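Long-range contacts in succinate-semialdehyde dehydrogenase (Synechococcus sp., PDB 4ITA), which probably oxidises succinic semialdehyde to succinate, using an NADP-type cofactor bound in the Rossmann fold of an aldehyde dehydrogenase: residues A6-P10 against T73-K77; A37-R42 against L147-V152; F103-E107 against Y117-Q121; F136-F140 against A167-L172. All coordinates share one frame; numbering follows the deposited sequence.

Contact 1: A6-P10 against T73-K77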
loop_
_atom_site.group_PDB
_atom_site.type_symbol
_atom_site.label_atom_id
_atom_site.label_comp_id
_atom_site.label_asym_id
_atom_site.label_seq_id
_atom_site.Cartn_x
_atom_site.Cartn_y
_atom_site.Cartn_z
ATOM N N ALA A 6 -19.007 5.980 25.212
ATOM C CA ALA A 6 -19.485 6.960 26.168
ATOM C C ALA A 6 -18.622 8.207 26.191
ATOM O O ALA A 6 -17.419 8.163 25.905
ATOM C CB ALA A 6 -19.541 6.341 27.566
ATOM N N THR A 7 -19.252 9.326 26.521
ATOM C CA THR A 7 -18.518 10.529 26.879
ATOM C C THR A 7 -18.221 10.465 28.367
ATOM O O THR A 7 -19.142 10.478 29.187
ATOM C CB THR A 7 -19.323 11.808 26.589
ATOM O OG1 THR A 7 -19.668 11.864 25.199
ATOM C CG2 THR A 7 -18.519 13.058 26.972
ATOM N N ILE A 8 -16.941 10.361 28.705
ATOM C CA ILE A 8 -16.497 10.463 30.085
ATOM C C ILE A 8 -15.504 11.613 30.159
ATOM O O ILE A 8 -14.419 11.545 29.577
ATOM C CB ILE A 8 -15.850 9.166 30.579
ATOM C CG1 ILE A 8 -16.834 8.003 30.439
ATOM C CG2 ILE A 8 -15.404 9.319 32.030
ATOM C CD1 ILE A 8 -16.245 6.641 30.760
ATOM N N ASN A 9 -15.896 12.682 30.843
ATOM C CA ASN A 9 -15.086 13.895 30.922
ATOM C C ASN A 9 -13.810 13.639 31.723
ATOM O O ASN A 9 -13.877 13.382 32.921
ATOM C CB ASN A 9 -15.909 15.013 31.567
ATOM C CG ASN A 9 -15.253 16.374 31.455
ATOM O OD1 ASN A 9 -14.028 16.491 31.446
ATOM N ND2 ASN A 9 -16.069 17.418 31.378
ATOM N N PRO A 10 -12.636 13.713 31.070
ATOM C CA PRO A 10 -11.391 13.369 31.769
ATOM C C PRO A 10 -10.945 14.409 32.793
ATOM O O PRO A 10 -10.065 14.110 33.597
ATOM C CB PRO A 10 -10.369 13.274 30.629
ATOM C CG PRO A 10 -10.884 14.227 29.598
ATOM C CD PRO A 10 -12.393 14.076 29.660
ATOM N N THR A 73 -14.295 18.521 26.086
ATOM C CA THR A 73 -15.156 17.801 27.008
ATOM C C THR A 73 -14.902 16.298 26.962
ATOM O O THR A 73 -14.840 15.638 27.999
ATOM C CB THR A 73 -16.634 18.067 26.692
ATOM O OG1 THR A 73 -16.904 19.461 26.868
ATOM C CG2 THR A 73 -17.550 17.248 27.594
ATOM N N GLU A 74 -14.759 15.750 25.759
ATOM C CA GLU A 74 -14.619 14.304 25.625
ATOM C C GLU A 74 -13.221 13.771 25.909
ATOM O O GLU A 74 -13.082 12.695 26.484
ATOM C CB GLU A 74 -15.076 13.824 24.243
ATOM C CG GLU A 74 -16.561 14.022 23.982
ATOM C CD GLU A 74 -17.077 13.145 22.861
ATOM O OE1 GLU A 74 -16.564 13.265 21.723
ATOM O OE2 GLU A 74 -17.997 12.338 23.127
ATOM N N MET A 75 -12.184 14.498 25.495
ATOM C CA MET A 75 -10.841 13.928 25.568
ATOM C C MET A 75 -9.764 14.817 26.194
ATOM O O MET A 75 -8.600 14.427 26.245
ATOM C CB MET A 75 -10.416 13.336 24.219
ATOM C CG MET A 75 -10.577 14.262 23.013
ATOM S SD MET A 75 -9.422 15.678 22.955
ATOM C CE MET A 75 -7.835 14.811 22.915
ATOM N N GLY A 76 -10.153 15.998 26.669
ATOM C CA GLY A 76 -9.319 16.759 27.592
ATOM C C GLY A 76 -8.232 17.668 27.044
ATOM O O GLY A 76 -7.517 18.301 27.823
ATOM N N LYS A 77 -8.079 17.754 25.726
ATOM C CA LYS A 77 -7.104 18.702 25.182
ATOM C C LYS A 77 -7.577 20.134 25.453
ATOM O O LYS A 77 -8.777 20.368 25.620
ATOM C CB LYS A 77 -6.862 18.474 23.684
ATOM C CG LYS A 77 -7.936 19.035 22.767
ATOM C CD LYS A 77 -7.689 18.625 21.318
ATOM C CE LYS A 77 -6.559 19.419 20.717
ATOM N NZ LYS A 77 -5.887 18.681 19.602
HETATM O O HOH W 1 -15.131 10.738 26.641
#
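T7 turns OG1 to the side of its backbone N, opposite its own carbonyl carbon (chi1 -58°), and E74 reaches it with a chain that stays extended beyond CG (chi2 -160°). The two side chains cross at about a right angle. The contact joins the two-stranded antiparallel sheet of strands 6-8 and 15-18 to the C-terminal end of helix 64-75, in the aldehyde dehydrogenase fold. T7 OG1 donates to E74 OE2 at 2.7 Å; OE2 receives it on its lone pair facing away from OE1. Beside this bond, T7 CG2 packs on E74 CG at 3.7 Å. The carboxylate also accepts from the backbone N of Q163 (to OE2) and of C164 (to OE1). Both lie at the start of helix 162-175, a place that would tend to stabilise its negative charge. A second link runs through water 1. I8 N donates to this water at 2.8 Å, and the water lies 2.8 Å from E74 O, to which it can donate.

N9 CA approaches T73 O at 3.4 Å, with an angle of 154° at the hydrogen. T73 O is buried here and has no hydrogen-bond partner in the model. G76 leaves the helix with positive phi, and a CB there would clash with the P10 ring, whose CG lies 3.5 Å from G76 N.

Contact 2: A37-R42 against L147-V152. With EDO (1,2-ethanediol), chain S; EDO (1,2-ethanediol), chain F.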
loop_
_atom_site.group_PDB
_atom_site.type_symbol
_atom_site.label_atom_id
_atom_site.label_comp_id
_atom_site.label_asym_id
_atom_site.label_seq_id
_atom_site.Cartn_x
_atom_site.Cartn_y
_atom_site.Cartn_z
ATOM N N ALA A 37 -25.037 4.729 -2.208
ATOM C CA ALA A 37 -24.587 6.114 -2.305
ATOM C C ALA A 37 -23.370 6.239 -3.211
ATOM O O ALA A 37 -23.289 7.176 -3.999
ATOM C CB ALA A 37 -24.291 6.683 -0.930
ATOM N N PHE A 38 -22.429 5.304 -3.099
ATOM C CA PHE A 38 -21.231 5.317 -3.930
ATOM C C PHE A 38 -21.564 5.252 -5.416
ATOM O O PHE A 38 -20.931 5.919 -6.236
ATOM C CB PHE A 38 -20.296 4.159 -3.567
ATOM C CG PHE A 38 -19.131 4.012 -4.518
ATOM C CD1 PHE A 38 -18.165 5.012 -4.609
ATOM C CD2 PHE A 38 -19.001 2.884 -5.319
ATOM C CE1 PHE A 38 -17.099 4.898 -5.487
ATOM C CE2 PHE A 38 -17.929 2.758 -6.198
ATOM C CZ PHE A 38 -16.977 3.764 -6.284
ATOM N N GLN A 39 -22.560 4.450 -5.772
ATOM C CA GLN A 39 -22.900 4.284 -7.180
ATOM C C GLN A 39 -23.306 5.606 -7.821
ATOM O O GLN A 39 -22.997 5.857 -8.988
ATOM C CB GLN A 39 -23.974 3.210 -7.361
ATOM C CG GLN A 39 -23.398 1.814 -7.268
ATOM C CD GLN A 39 -22.208 1.631 -8.203
ATOM O OE1 GLN A 39 -22.244 2.030 -9.371
ATOM N NE2 GLN A 39 -21.140 1.041 -7.684
ATOM N N ALA A 40 -23.945 6.476 -7.042
ATOM C CA ALA A 40 -24.296 7.801 -7.531
ATOM C C ALA A 40 -23.157 8.796 -7.323
ATOM O O ALA A 40 -22.889 9.628 -8.184
ATOM C CB ALA A 40 -25.562 8.301 -6.858
ATOM N N TYR A 41 -22.478 8.694 -6.183
ATOM C CA TYR A 41 -21.468 9.674 -5.806
ATOM C C TYR A 41 -20.263 9.643 -6.742
ATOM O O TYR A 41 -19.675 10.683 -7.047
ATOM C CB TYR A 41 -21.051 9.491 -4.343
ATOM C CG TYR A 41 -20.155 10.594 -3.830
ATOM C CD1 TYR A 41 -20.633 11.895 -3.693
ATOM C CD2 TYR A 41 -18.840 10.340 -3.477
ATOM C CE1 TYR A 41 -19.827 12.912 -3.223
ATOM C CE2 TYR A 41 -18.017 11.355 -2.999
ATOM C CZ TYR A 41 -18.515 12.642 -2.889
ATOM O OH TYR A 41 -17.717 13.658 -2.419
ATOM N N ARG A 42 -19.913 8.453 -7.221
ATOM C CA ARG A 42 -18.790 8.304 -8.137
ATOM C C ARG A 42 -19.056 9.053 -9.450
ATOM O O ARG A 42 -18.121 9.346 -10.191
ATOM C CB ARG A 42 -18.488 6.815 -8.391
ATOM C CG ARG A 42 -19.494 6.142 -9.330
ATOM C CD ARG A 42 -19.523 4.615 -9.245
ATOM N NE ARG A 42 -18.254 3.972 -9.562
ATOM C CZ ARG A 42 -18.124 2.668 -9.793
ATOM N NH1 ARG A 42 -19.197 1.882 -9.767
ATOM N NH2 ARG A 42 -16.932 2.150 -10.057
ATOM N N LEU A 147 -13.416 12.024 -0.051
ATOM C CA LEU A 147 -14.636 12.564 -0.629
ATOM C C LEU A 147 -14.344 13.297 -1.937
ATOM O O LEU A 147 -15.146 13.238 -2.880
ATOM C CB LEU A 147 -15.368 13.463 0.373
ATOM C CG LEU A 147 -15.760 12.752 1.686
ATOM C CD1 LEU A 147 -16.866 13.473 2.461
ATOM C CD2 LEU A 147 -16.097 11.260 1.518
ATOM N N MET A 148 -13.210 13.987 -2.020
ATOM C CA MET A 148 -12.876 14.657 -3.272
ATOM C C MET A 148 -12.631 13.639 -4.388
ATOM O O MET A 148 -12.941 13.901 -5.552
ATOM C CB MET A 148 -11.669 15.575 -3.101
ATOM C CG MET A 148 -11.493 16.565 -4.250
ATOM S SD MET A 148 -12.862 17.733 -4.602
ATOM C CE MET A 148 -12.009 18.735 -5.843
ATOM N N ALA A 149 -12.093 12.477 -4.024
ATOM C CA ALA A 149 -11.781 11.432 -4.995
ATOM C C ALA A 149 -13.005 10.657 -5.460
ATOM O O ALA A 149 -12.924 9.923 -6.442
ATOM C CB ALA A 149 -10.752 10.465 -4.415
ATOM N N GLY A 150 -14.123 10.790 -4.749
ATOM C CA GLY A 150 -15.337 10.075 -5.105
ATOM C C GLY A 150 -15.541 8.760 -4.370
ATOM O O GLY A 150 -16.467 8.020 -4.702
ATOM N N ASN A 151 -14.680 8.453 -3.403
ATOM C CA ASN A 151 -14.939 7.348 -2.487
ATOM C C ASN A 151 -16.062 7.720 -1.524
ATOM O O ASN A 151 -16.399 8.896 -1.363
ATOM C CB ASN A 151 -13.691 7.034 -1.655
ATOM C CG ASN A 151 -12.616 6.280 -2.427
ATOM O OD1 ASN A 151 -12.903 5.450 -3.290
ATOM N ND2 ASN A 151 -11.360 6.546 -2.086
ATOM N N VAL A 152 -16.649 6.713 -0.885
ATOM C CA VAL A 152 -17.471 6.971 0.291
ATOM C C VAL A 152 -16.758 6.361 1.496
ATOM O O VAL A 152 -15.833 5.548 1.340
ATOM C CB VAL A 152 -18.914 6.448 0.151
ATOM C CG1 VAL A 152 -19.579 7.072 -1.064
ATOM C CG2 VAL A 152 -18.945 4.926 0.073
HETATM C C1 EDO S . -15.240 9.496 -9.738
HETATM O O1 EDO S . -15.520 8.479 -10.716
HETATM C C2 EDO S . -14.136 10.458 -10.170
HETATM O O2 EDO S . -13.244 10.754 -9.081
HETATM C C1 EDO F . -8.853 9.052 -1.219
HETATM O O1 EDO F . -9.439 8.098 -0.309
HETATM C C2 EDO F . -7.839 8.386 -2.136
HETATM O O2 EDO F . -6.689 8.088 -1.331
#
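The Schellman motif that ends helix 137-149 at G150 meets the last turn of helix 24-41 through F38 and Y41. Y41 holds CG opposite its backbone N (chi1 -172°), which carries the ring across to the helix end. Its OH donates to L147 O at 2.6 Å. The hydroxyl stands above the carbonyl plane, 40° out of it, and not on a lone pair. G150 N bonds the same oxygen from the opposite face at 3.2 Å, so two donors hold L147 O.

G150 O lies in the plane of the F38 ring, at its edge, 3.3 Å from F38 CE1. It is also at the edge of the Y41 ring. This oxygen is buried and has no hydrogen-bond partner in the model.

Helix 137-149 is the crossover of a beta-alpha-beta unit between parallel strands 115-129 and 152-156 of the Rossmann-type sheet. V152 starts the second strand and sets CG1 against F38 CB at 3.9 Å. Between G150 and V152, N151 OD1 accepts from G124 N, and ND2 donates to F447 O and a 1,2-ethanediol.

F38 CE2 also sits 3.5 Å above the centre of the R42 guanidinium. R42 NH1 gives a weak bond to Q39 OE1. A second ethanediol, probably from the crystallisation liquor, bridges the two segments: its O2 donates to A149 O at 2.8 Å and its O1 weakly to R42 O.

Contact 3: F103-E107 against Y117-Q121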
loop_
_atom_site.group_PDB
_atom_site.type_symbol
_atom_site.label_atom_id
_atom_site.label_comp_id
_atom_site.label_asym_id
_atom_site.label_seq_id
_atom_site.Cartn_x
_atom_site.Cartn_y
_atom_site.Cartn_z
ATOM N N PHE A 103 -4.867 16.945 -8.984
ATOM C CA PHE A 103 -4.126 15.795 -8.477
ATOM C C PHE A 103 -4.620 14.477 -9.062
ATOM O O PHE A 103 -3.891 13.492 -9.051
ATOM C CB PHE A 103 -4.226 15.741 -6.953
ATOM C CG PHE A 103 -3.346 16.732 -6.233
ATOM C CD1 PHE A 103 -2.503 17.605 -6.916
ATOM C CD2 PHE A 103 -3.362 16.778 -4.845
ATOM C CE1 PHE A 103 -1.694 18.505 -6.213
ATOM C CE2 PHE A 103 -2.561 17.660 -4.147
ATOM C CZ PHE A 103 -1.728 18.526 -4.829
ATOM N N LEU A 104 -5.856 14.456 -9.554
ATOM C CA LEU A 104 -6.450 13.240 -10.105
ATOM C C LEU A 104 -6.601 13.263 -11.628
ATOM O O LEU A 104 -7.192 12.348 -12.206
ATOM C CB LEU A 104 -7.803 12.963 -9.441
ATOM C CG LEU A 104 -7.748 12.599 -7.956
ATOM C CD1 LEU A 104 -9.152 12.502 -7.377
ATOM C CD2 LEU A 104 -7.006 11.274 -7.754
ATOM N N ALA A 105 -6.071 14.300 -12.270
ATOM C CA ALA A 105 -6.152 14.425 -13.727
ATOM C C ALA A 105 -5.398 13.307 -14.448
ATOM O O ALA A 105 -4.424 12.758 -13.922
ATOM C CB ALA A 105 -5.620 15.778 -14.165
ATOM N N ASN A 106 -5.857 12.976 -15.656
ATOM C CA ASN A 106 -5.174 11.978 -16.479
ATOM C C ASN A 106 -3.705 12.325 -16.652
ATOM O O ASN A 106 -3.355 13.489 -16.857
ATOM C CB ASN A 106 -5.789 11.902 -17.872
ATOM C CG ASN A 106 -7.218 11.414 -17.872
ATOM O OD1 ASN A 106 -7.736 10.910 -16.871
ATOM N ND2 ASN A 106 -7.872 11.551 -19.020
ATOM N N GLU A 107 -2.850 11.313 -16.590
ATOM C CA GLU A 107 -1.431 11.505 -16.864
ATOM C C GLU A 107 -1.067 10.718 -18.115
ATOM O O GLU A 107 -1.134 9.490 -18.126
ATOM C CB GLU A 107 -0.584 11.090 -15.660
ATOM C CG GLU A 107 -0.826 11.997 -14.450
ATOM C CD GLU A 107 -0.150 11.530 -13.170
ATOM O OE1 GLU A 107 0.008 10.308 -12.977
ATOM O OE2 GLU A 107 0.211 12.398 -12.349
ATOM N N TYR A 117 -2.639 6.517 -21.178
ATOM C CA TYR A 117 -2.592 7.338 -19.982
ATOM C C TYR A 117 -2.996 6.549 -18.762
ATOM O O TYR A 117 -3.471 5.413 -18.862
ATOM C CB TYR A 117 -3.499 8.572 -20.118
ATOM C CG TYR A 117 -4.956 8.305 -20.478
ATOM C CD1 TYR A 117 -5.347 8.144 -21.802
ATOM C CD2 TYR A 117 -5.947 8.251 -19.497
ATOM C CE1 TYR A 117 -6.685 7.922 -22.143
ATOM C CE2 TYR A 117 -7.288 8.030 -19.826
ATOM C CZ TYR A 117 -7.650 7.868 -21.151
ATOM O OH TYR A 117 -8.975 7.651 -21.489
ATOM N N VAL A 118 -2.798 7.166 -17.607
ATOM C CA VAL A 118 -3.367 6.660 -16.373
ATOM C C VAL A 118 -4.457 7.632 -15.941
ATOM O O VAL A 118 -4.249 8.855 -15.952
ATOM C CB VAL A 118 -2.297 6.540 -15.268
ATOM C CG1 VAL A 118 -2.919 6.067 -13.958
ATOM C CG2 VAL A 118 -1.178 5.587 -15.706
ATOM N N CYS A 119 -5.623 7.098 -15.595
ATOM C CA CYS A 119 -6.673 7.907 -14.983
ATOM C C CYS A 119 -6.907 7.384 -13.578
ATOM O O CYS A 119 -6.409 6.313 -13.218
ATOM C CB CYS A 119 -7.956 7.912 -15.822
ATOM S SG CYS A 119 -8.781 6.332 -15.997
ATOM N N TYR A 120 -7.634 8.151 -12.778
ATOM C CA TYR A 120 -7.761 7.849 -11.365
ATOM C C TYR A 120 -9.228 7.811 -11.002
ATOM O O TYR A 120 -9.951 8.777 -11.213
ATOM C CB TYR A 120 -6.977 8.869 -10.531
ATOM C CG TYR A 120 -5.506 8.855 -10.879
ATOM C CD1 TYR A 120 -4.650 7.917 -10.312
ATOM C CD2 TYR A 120 -4.980 9.748 -11.812
ATOM C CE1 TYR A 120 -3.306 7.884 -10.647
ATOM C CE2 TYR A 120 -3.639 9.714 -12.157
ATOM C CZ TYR A 120 -2.809 8.777 -11.575
ATOM O OH TYR A 120 -1.468 8.745 -11.915
ATOM N N GLN A 121 -9.673 6.673 -10.492
ATOM C CA GLN A 121 -11.081 6.472 -10.178
ATOM C C GLN A 121 -11.214 5.931 -8.758
ATOM O O GLN A 121 -10.349 5.202 -8.281
ATOM C CB GLN A 121 -11.691 5.497 -11.181
ATOM C CG GLN A 121 -11.697 6.025 -12.612
ATOM C CD GLN A 121 -12.458 5.111 -13.546
ATOM O OE1 GLN A 121 -12.237 3.905 -13.561
ATOM N NE2 GLN A 121 -13.394 5.677 -14.298
HETATM O O HOH W 2 -8.147 10.773 -14.149
#
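Water 2 is gripped by three groups of the two segments. It donates to L104 O at 2.7 Å and to N106 OD1 at 2.8 Å, and it accepts from Y120 N at 3.0 Å. It stands in for a direct backbone bond where the segments part. Closer pairing comes at E107 and V118, an antiparallel hydrogen-bonded pair. E107 N donates to V118 O at 2.9 Å, nearly straight (166°) and in the carbonyl plane. V118 N returns a bond to E107 O.

Three oxygens lie at the edge of the Y120 ring: L104 O, A105 O and E107 OE1. Y120 OH donates to E107 OE1 at 2.4 Å, a doubtfully short length. The carboxylate stands almost upright to the ring, with planes 83° apart. E107 OE2 forms a salt bridge with R445, which also makes a cation-pi contact with Y120.

N106 CG lies opposite its own carbonyl carbon, which sets the amide alongside the Y117 ring, planes 24° apart, with ND2 3.7 Å from Y117 CE2. ND2 also bonds Y108 OH. An alanine in place of N106 would probably cost water 2 one of its acceptors and leave Y108 OH and the Y117 ring without the amide.

Y117 and V118 pack on I405 and P426 of the second subunit. Strand 115-129 also pairs with strand 448-455, as in the antiparallel oligomerisation flap of aldehyde dehydrogenases.

Contact 4: F136-F140 against A167-L172. With EDO (1,2-ethanediol), chain R.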
loop_
_atom_site.group_PDB
_atom_site.type_symbol
_atom_site.label_atom_id
_atom_site.label_comp_id
_atom_site.label_asym_id
_atom_site.label_seq_id
_atom_site.Cartn_x
_atom_site.Cartn_y
_atom_site.Cartn_z
ATOM N N PHE A 136 -10.984 15.462 15.512
ATOM C CA PHE A 136 -11.477 16.096 14.286
ATOM C C PHE A 136 -10.435 16.019 13.174
ATOM O O PHE A 136 -10.724 15.541 12.075
ATOM C CB PHE A 136 -11.846 17.567 14.535
ATOM C CG PHE A 136 -13.272 17.782 14.982
ATOM C CD1 PHE A 136 -13.754 17.173 16.134
ATOM C CD2 PHE A 136 -14.118 18.619 14.268
ATOM C CE1 PHE A 136 -15.062 17.384 16.556
ATOM C CE2 PHE A 136 -15.425 18.836 14.683
ATOM C CZ PHE A 136 -15.898 18.214 15.825
ATOM N N TRP A 137 -9.224 16.487 13.459
ATOM C CA TRP A 137 -8.185 16.592 12.442
ATOM C C TRP A 137 -7.876 15.271 11.748
ATOM O O TRP A 137 -7.788 15.228 10.532
ATOM C CB TRP A 137 -6.910 17.223 13.033
ATOM C CG TRP A 137 -5.651 16.941 12.263
ATOM C CD1 TRP A 137 -4.604 16.163 12.668
ATOM C CD2 TRP A 137 -5.311 17.431 10.964
ATOM N NE1 TRP A 137 -3.634 16.138 11.696
ATOM C CE2 TRP A 137 -4.043 16.910 10.638
ATOM C CE3 TRP A 137 -5.952 18.266 10.043
ATOM C CZ2 TRP A 137 -3.405 17.193 9.429
ATOM C CZ3 TRP A 137 -5.318 18.545 8.840
ATOM C CH2 TRP A 137 -4.062 18.005 8.544
ATOM N N GLN A 138 -7.717 14.188 12.498
ATOM C CA GLN A 138 -7.363 12.935 11.833
ATOM C C GLN A 138 -8.489 12.441 10.936
ATOM O O GLN A 138 -8.242 11.808 9.903
ATOM C CB GLN A 138 -6.999 11.849 12.837
ATOM C CG GLN A 138 -6.010 12.264 13.908
ATOM C CD GLN A 138 -4.590 12.174 13.435
ATOM O OE1 GLN A 138 -4.340 11.797 12.296
ATOM N NE2 GLN A 138 -3.640 12.503 14.304
ATOM N N VAL A 139 -9.726 12.720 11.325
ATOM C CA VAL A 139 -10.863 12.354 10.493
ATOM C C VAL A 139 -10.863 13.157 9.192
ATOM O O VAL A 139 -10.962 12.583 8.105
ATOM C CB VAL A 139 -12.203 12.518 11.235
ATOM C CG1 VAL A 139 -13.365 12.225 10.295
ATOM C CG2 VAL A 139 -12.257 11.596 12.462
ATOM N N PHE A 140 -10.730 14.476 9.283
ATOM C CA PHE A 140 -10.720 15.285 8.074
ATOM C C PHE A 140 -9.494 15.038 7.205
ATOM O O PHE A 140 -9.580 15.131 5.980
ATOM C CB PHE A 140 -10.937 16.763 8.401
ATOM C CG PHE A 140 -12.362 17.073 8.759
ATOM C CD1 PHE A 140 -13.328 17.186 7.767
ATOM C CD2 PHE A 140 -12.751 17.203 10.084
ATOM C CE1 PHE A 140 -14.651 17.447 8.085
ATOM C CE2 PHE A 140 -14.072 17.462 10.414
ATOM C CZ PHE A 140 -15.027 17.592 9.408
ATOM N N ALA A 167 -20.497 14.597 15.431
ATOM C CA ALA A 167 -20.360 15.966 14.936
ATOM C C ALA A 167 -19.748 16.019 13.540
ATOM O O ALA A 167 -20.181 16.813 12.703
ATOM C CB ALA A 167 -19.558 16.821 15.913
ATOM N N VAL A 168 -18.745 15.187 13.276
ATOM C CA VAL A 168 -18.130 15.182 11.950
ATOM C C VAL A 168 -19.150 14.772 10.887
ATOM O O VAL A 168 -19.251 15.418 9.835
ATOM C CB VAL A 168 -16.885 14.281 11.889
ATOM C CG1 VAL A 168 -16.426 14.099 10.451
ATOM C CG2 VAL A 168 -15.770 14.867 12.753
ATOM N N GLU A 169 -19.931 13.730 11.164
ATOM C CA GLU A 169 -20.987 13.354 10.227
ATOM C C GLU A 169 -21.988 14.489 10.030
ATOM O O GLU A 169 -22.387 14.770 8.906
ATOM C CB GLU A 169 -21.712 12.068 10.655
ATOM C CG GLU A 169 -22.806 11.693 9.654
ATOM C CD GLU A 169 -23.617 10.454 9.986
ATOM O OE1 GLU A 169 -23.050 9.410 10.339
ATOM O OE2 GLU A 169 -24.856 10.503 9.832
ATOM N N ALA A 170 -22.378 15.150 11.119
ATOM C CA ALA A 170 -23.343 16.246 11.033
ATOM C C ALA A 170 -22.806 17.418 10.213
ATOM O O ALA A 170 -23.549 18.053 9.468
ATOM C CB ALA A 170 -23.750 16.705 12.420
ATOM N N ILE A 171 -21.516 17.714 10.337
ATOM C CA ILE A 171 -20.898 18.768 9.537
ATOM C C ILE A 171 -21.004 18.421 8.058
ATOM O O ILE A 171 -21.370 19.256 7.235
ATOM C CB ILE A 171 -19.409 18.959 9.917
ATOM C CG1 ILE A 171 -19.310 19.619 11.294
ATOM C CG2 ILE A 171 -18.689 19.811 8.876
ATOM C CD1 ILE A 171 -17.931 19.508 11.926
ATOM N N LEU A 172 -20.701 17.174 7.721
ATOM C CA LEU A 172 -20.702 16.754 6.326
ATOM C C LEU A 172 -22.119 16.704 5.737
ATOM O O LEU A 172 -22.316 17.028 4.558
ATOM C CB LEU A 172 -19.940 15.436 6.154
ATOM C CG LEU A 172 -18.454 15.554 6.505
ATOM C CD1 LEU A 172 -17.807 14.179 6.535
ATOM C CD2 LEU A 172 -17.717 16.446 5.526
HETATM C C1 EDO R . -0.774 15.798 14.592
HETATM O O1 EDO R . -0.456 16.728 13.555
HETATM C C2 EDO R . -0.562 14.382 14.073
HETATM O O2 EDO R . -1.481 14.114 13.002
#
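V168 makes the one CH-pi contact here: its CG2 lies over the centre of the F136 ring, 4.3 Å from the centroid and 5° off the normal. The other contacts across the two segments are apolar. V139 CG1 touches V168 CG1 at 3.6 Å, the two side chains lying antiparallel alongside one another. V168 CG1 extends away from its own backbone N (chi1 170°), while CG2 meets F140 CE2 at 3.9 Å. F136 CE2 meets I171 CD1 at 3.8 Å, and its CZ reaches A167 CB. I171 CD1 also lies at the edge of the F140 ring, while L172 CD2 approaches F140 CE1.

Helices 137-149 and 162-175 are consecutive in the Rossmann-type alpha/beta domain, one before and one after strand 152-156. L60 of helix 46-62 packs on F136, F140 and I171.

The polar contacts face elsewhere. E85 OE2 accepts from the backbone N of F136 and of W137. W137 NE1 donates at 3.2 Å to O2 of a 1,2-ethanediol, to which Q138 NE2 gives a weak bond. Q138 also touches the bound NADPH. With a leucine at Q138, the diol would probably lose one donor and the cofactor its polar neighbour.

In the fold
Contacts 1, 2 and 4 are buried, while contact 3 is partly exposed. Contacts 2 and 4 use opposite ends of helix 137-149 and touch through L147 and L172. Contact 2 also touches contact 3, where A149 packs on L104. Contact 1 stands apart, its centre about 17 Å from that of contact 4, yet both connect with helix 162-175. Contact 4, on the cofactor side, joins its helices by carbon packing alone. Contact 1 buries a carboxylate. Contact 2 bonds a tyrosine hydroxyl to a helix-end carbonyl and sets ring edges against a buried oxygen. Contact 3, farthest from the chain centre, relies on backbone pairing, a water and a salt bridge, and its strand packs on the second subunit.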